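Fasciclin I (Drosophila melanogaster, PDB 1O70) acts as a neural cell adhesion molecule, held on the membrane by a probable GPI anchor and seen here as its third and fourth FAS1 domains. Local coordinates at residues I279-R290 against H301-E309. Numbering follows the deposited sequence.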
loop_
_atom_site.group_PDB
_atom_site.type_symbol
_atom_site.label_atom_id
_atom_site.label_comp_id
_atom_site.label_asym_id
_atom_site.label_seq_id
_atom_site.Cartn_x
_atom_site.Cartn_y
_atom_site.Cartn_z
ATOM N N ILE A 279 -5.276 11.071 10.456
ATOM C CA ILE A 279 -6.602 10.675 10.896
ATOM C C ILE A 279 -6.877 11.158 12.310
ATOM O O ILE A 279 -6.105 10.903 13.242
ATOM C CB ILE A 279 -6.775 9.138 10.857
ATOM C CG1 ILE A 279 -6.892 8.671 9.402
ATOM C CG2 ILE A 279 -7.992 8.729 11.671
ATOM C CD1 ILE A 279 -6.996 7.183 9.237
ATOM N N ILE A 280 -7.994 11.853 12.459
ATOM C CA ILE A 280 -8.403 12.362 13.748
ATOM C C ILE A 280 -9.619 11.552 14.146
ATOM O O ILE A 280 -10.679 11.654 13.536
ATOM C CB ILE A 280 -8.732 13.859 13.639
ATOM C CG1 ILE A 280 -7.451 14.618 13.253
ATOM C CG2 ILE A 280 -9.299 14.379 14.957
ATOM C CD1 ILE A 280 -7.667 16.053 12.841
ATOM N N TRP A 281 -9.432 10.706 15.145
ATOM C CA TRP A 281 -10.484 9.846 15.657
ATOM C C TRP A 281 -10.612 10.202 17.123
ATOM O O TRP A 281 -9.640 10.091 17.870
ATOM C CB TRP A 281 -10.071 8.385 15.524
ATOM C CG TRP A 281 -11.031 7.429 16.134
ATOM C CD1 TRP A 281 -12.282 7.122 15.685
ATOM C CD2 TRP A 281 -10.807 6.622 17.298
ATOM N NE1 TRP A 281 -12.850 6.160 16.498
ATOM C CE2 TRP A 281 -11.966 5.836 17.488
ATOM C CE3 TRP A 281 -9.735 6.480 18.189
ATOM C CZ2 TRP A 281 -12.086 4.931 18.540
ATOM C CZ3 TRP A 281 -9.855 5.573 19.241
ATOM C CH2 TRP A 281 -11.026 4.806 19.402
ATOM N N ASN A 282 -11.802 10.616 17.540
ATOM C CA ASN A 282 -12.017 11.021 18.920
ATOM C C ASN A 282 -10.982 12.086 19.299
ATOM O O ASN A 282 -10.914 13.147 18.679
ATOM C CB ASN A 282 -11.906 9.824 19.866
ATOM C CG ASN A 282 -13.068 8.856 19.723
ATOM O OD1 ASN A 282 -14.095 9.185 19.125
ATOM N ND2 ASN A 282 -12.914 7.658 20.283
ATOM N N TYR A 283 -10.172 11.806 20.311
ATOM C CA TYR A 283 -9.163 12.767 20.731
ATOM C C TYR A 283 -7.760 12.362 20.280
ATOM O O TYR A 283 -6.756 12.956 20.687
ATOM C CB TYR A 283 -9.214 12.939 22.256
ATOM C CG TYR A 283 -10.351 13.825 22.736
ATOM C CD1 TYR A 283 -10.818 13.747 24.054
ATOM C CD2 TYR A 283 -10.940 14.763 21.880
ATOM C CE1 TYR A 283 -11.845 14.582 24.509
ATOM C CE2 TYR A 283 -11.962 15.602 22.321
ATOM C CZ TYR A 283 -12.412 15.508 23.639
ATOM O OH TYR A 283 -13.422 16.339 24.087
ATOM N N LYS A 284 -7.693 11.360 19.415
ATOM C CA LYS A 284 -6.410 10.896 18.928
ATOM C C LYS A 284 -6.093 11.334 17.495
ATOM O O LYS A 284 -6.983 11.582 16.678
ATOM C CB LYS A 284 -6.334 9.374 19.089
ATOM C CG LYS A 284 -6.512 8.966 20.550
ATOM C CD LYS A 284 -5.793 7.678 20.928
ATOM C CE LYS A 284 -5.902 7.418 22.439
ATOM N NZ LYS A 284 -5.116 6.209 22.867
ATOM N N LYS A 285 -4.805 11.470 17.224
ATOM C CA LYS A 285 -4.332 11.874 15.918
ATOM C C LYS A 285 -3.365 10.788 15.468
ATOM O O LYS A 285 -2.290 10.621 16.042
ATOM C CB LYS A 285 -3.632 13.227 16.034
ATOM C CG LYS A 285 -3.222 13.845 14.725
ATOM C CD LYS A 285 -2.827 15.298 14.917
ATOM C CE LYS A 285 -2.319 15.894 13.618
ATOM N NZ LYS A 285 -1.953 17.327 13.789
ATOM N N ILE A 286 -3.771 10.027 14.459
ATOM C CA ILE A 286 -2.950 8.945 13.942
ATOM C C ILE A 286 -2.503 9.200 12.503
ATOM O O ILE A 286 -3.322 9.473 11.622
ATOM C CB ILE A 286 -3.712 7.589 13.970
ATOM C CG1 ILE A 286 -4.006 7.157 15.407
ATOM C CG2 ILE A 286 -2.878 6.505 13.279
ATOM C CD1 ILE A 286 -5.279 7.708 15.982
ATOM N N ASN A 287 -1.200 9.083 12.264
ATOM C CA ASN A 287 -0.665 9.289 10.927
ATOM C C ASN A 287 -0.932 8.074 10.056
ATOM O O ASN A 287 -0.827 6.930 10.512
ATOM C CB ASN A 287 0.846 9.536 10.967
ATOM C CG ASN A 287 1.207 10.876 11.574
ATOM O OD1 ASN A 287 0.413 11.822 11.562
ATOM N ND2 ASN A 287 2.425 10.974 12.085
ATOM N N VAL A 288 -1.298 8.327 8.804
ATOM C CA VAL A 288 -1.543 7.257 7.851
ATOM C C VAL A 288 -0.179 6.959 7.214
ATOM O O VAL A 288 0.311 7.734 6.400
ATOM C CB VAL A 288 -2.558 7.706 6.763
ATOM C CG1 VAL A 288 -2.836 6.559 5.804
ATOM C CG2 VAL A 288 -3.848 8.175 7.407
ATOM N N TYR A 289 0.434 5.844 7.607
ATOM C CA TYR A 289 1.752 5.457 7.103
ATOM C C TYR A 289 1.772 5.054 5.625
ATOM O O TYR A 289 2.638 5.488 4.872
ATOM C CB TYR A 289 2.319 4.324 7.959
ATOM C CG TYR A 289 3.726 3.936 7.596
ATOM C CD1 TYR A 289 4.776 4.846 7.727
ATOM C CD2 TYR A 289 4.010 2.664 7.104
ATOM C CE1 TYR A 289 6.082 4.498 7.372
ATOM C CE2 TYR A 289 5.314 2.306 6.747
ATOM C CZ TYR A 289 6.342 3.230 6.883
ATOM O OH TYR A 289 7.627 2.884 6.521
ATOM N N ARG A 290 0.844 4.201 5.211
ATOM C CA ARG A 290 0.762 3.803 3.809
ATOM C C ARG A 290 -0.684 4.029 3.390
ATOM O O ARG A 290 -1.579 3.238 3.721
ATOM C CB ARG A 290 1.119 2.326 3.626
ATOM C CG ARG A 290 2.606 2.021 3.609
ATOM C CD ARG A 290 2.839 0.537 3.717
ATOM N NE ARG A 290 2.190 -0.198 2.637
ATOM C CZ ARG A 290 1.893 -1.492 2.706
ATOM N NH1 ARG A 290 2.186 -2.180 3.810
ATOM N NH2 ARG A 290 1.308 -2.090 1.676
ATOM N N HIS A 301 -5.609 1.151 4.303
ATOM C CA HIS A 301 -4.805 2.316 4.696
ATOM C C HIS A 301 -4.006 1.917 5.938
ATOM O O HIS A 301 -4.576 1.705 7.016
ATOM C CB HIS A 301 -5.694 3.507 5.036
ATOM C CG HIS A 301 -6.606 3.923 3.921
ATOM N ND1 HIS A 301 -6.146 4.530 2.772
ATOM C CD2 HIS A 301 -7.950 3.824 3.785
ATOM C CE1 HIS A 301 -7.166 4.788 1.974
ATOM N NE2 HIS A 301 -8.273 4.370 2.565
ATOM N N VAL A 302 -2.692 1.812 5.803
ATOM C CA VAL A 302 -1.884 1.412 6.948
ATOM C C VAL A 302 -1.682 2.576 7.901
ATOM O O VAL A 302 -1.125 3.613 7.536
ATOM C CB VAL A 302 -0.517 0.867 6.514
ATOM C CG1 VAL A 302 0.267 0.452 7.740
ATOM C CG2 VAL A 302 -0.704 -0.318 5.581
ATOM N N ILE A 303 -2.140 2.407 9.133
ATOM C CA ILE A 303 -2.009 3.471 10.107
ATOM C C ILE A 303 -0.932 3.226 11.157
ATOM O O ILE A 303 -0.476 2.096 11.334
ATOM C CB ILE A 303 -3.369 3.768 10.742
ATOM C CG1 ILE A 303 -3.883 2.570 11.531
ATOM C CG2 ILE A 303 -4.365 4.103 9.621
ATOM C CD1 ILE A 303 -5.237 2.820 12.175
ATOM N N ASP A 304 -0.506 4.294 11.827
ATOM C CA ASP A 304 0.562 4.234 12.831
ATOM C C ASP A 304 0.162 3.647 14.170
ATOM O O ASP A 304 1.001 3.113 14.897
ATOM C CB ASP A 304 1.124 5.633 13.086
ATOM C CG ASP A 304 2.222 6.017 12.115
ATOM O OD1 ASP A 304 2.439 7.238 11.946
ATOM O OD2 ASP A 304 2.897 5.121 11.547
ATOM N N TYR A 305 -1.117 3.763 14.500
ATOM C CA TYR A 305 -1.614 3.282 15.779
ATOM C C TYR A 305 -3.071 2.885 15.589
ATOM O O TYR A 305 -3.808 3.525 14.838
ATOM C CB TYR A 305 -1.500 4.405 16.818
ATOM C CG TYR A 305 -1.638 3.966 18.261
ATOM C CD1 TYR A 305 -0.587 3.315 18.915
ATOM C CD2 TYR A 305 -2.828 4.185 18.975
ATOM C CE1 TYR A 305 -0.716 2.892 20.241
ATOM C CE2 TYR A 305 -2.964 3.761 20.305
ATOM C CZ TYR A 305 -1.905 3.115 20.928
ATOM O OH TYR A 305 -2.032 2.663 22.226
ATOM N N PRO A 306 -3.508 1.824 16.273
ATOM C CA PRO A 306 -4.890 1.345 16.168
ATOM C C PRO A 306 -5.911 2.282 16.816
ATOM O O PRO A 306 -5.589 2.991 17.766
ATOM C CB PRO A 306 -4.827 -0.013 16.860
ATOM C CG PRO A 306 -3.776 0.199 17.904
ATOM C CD PRO A 306 -2.718 0.967 17.174
ATOM N N LEU A 307 -7.127 2.310 16.279
ATOM C CA LEU A 307 -8.176 3.147 16.850
ATOM C C LEU A 307 -8.537 2.538 18.204
ATOM O O LEU A 307 -9.433 1.701 18.291
ATOM C CB LEU A 307 -9.399 3.151 15.935
ATOM C CG LEU A 307 -9.109 3.696 14.540
ATOM C CD1 LEU A 307 -10.299 3.466 13.633
ATOM C CD2 LEU A 307 -8.761 5.177 14.632
ATOM N N LEU A 308 -7.834 2.953 19.255
ATOM C CA LEU A 308 -8.071 2.415 20.587
ATOM C C LEU A 308 -7.926 3.456 21.699
ATOM O O LEU A 308 -6.991 4.257 21.694
ATOM C CB LEU A 308 -7.109 1.248 20.839
ATOM C CG LEU A 308 -7.465 0.208 21.907
ATOM C CD1 LEU A 308 -8.754 -0.498 21.532
ATOM C CD2 LEU A 308 -6.331 -0.795 22.035
ATOM N N GLU A 309 -8.870 3.447 22.638
ATOM C CA GLU A 309 -8.867 4.353 23.793
ATOM C C GLU A 309 -8.700 3.435 25.002
ATOM O O GLU A 309 -8.854 2.223 24.867
ATOM C CB GLU A 309 -10.203 5.095 23.890
ATOM C CG GLU A 309 -10.560 5.898 22.659
ATOM C CD GLU A 309 -11.933 6.535 22.748
ATOM O OE1 GLU A 309 -12.934 5.791 22.814
ATOM O OE2 GLU A 309 -12.010 7.783 22.749
#
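Leu307 packs over one face of the Trp281 indole: its CB stands over the six-membered ring, 3.8 Å from the centroid and 4° off the normal, a CH-pi contact, while CD2 reaches the five-membered ring near CG. With CG anti to the backbone N (chi1 175°), Trp281 lays its ring along Leu307, with CZ3 close to the Leu307-Leu308 peptide. Replacing Trp281 by an alanine would probably open a gap beside Leu307 and remove the face its CB and CD2 pack on. Farther along, Ile286 lays CG2 on CB of Ile303 (3.8 Å) and CG1 near CB of Tyr305, whereas Ile303 offers CG2 to CD1 of Ile279.

Beyond this apolar row the hairpin of 284-295 and 298-303 carries a classic beta bulge, Tyr289 and Arg290 both facing Val302. Arg290 N donates to Val302 O (3.1 Å) and Val302 N to Arg290 O (2.8 Å); Tyr289 N adds a weak bond to the same Val302 O. CG2 of Val302 sits over one face of the Arg290 guanidinium, whose nitrogens pair with Asp168 and with Glu127 of the preceding FAS1 domain. Where strand pairing ends, Asp304 N still reaches Asn287 O (3.0 Å). At the other end the extended Lys284 chain brings NZ to Leu308 O (2.9 Å) in the carbonyl plane.

Between these segments of the fourth FAS1 domain, backbone pairing near the bulge thus gives way past Asp304 to side-chain packing and one lysine bond: a chain leaving its sheet can exchange strand hydrogen bonds for side-chain contacts.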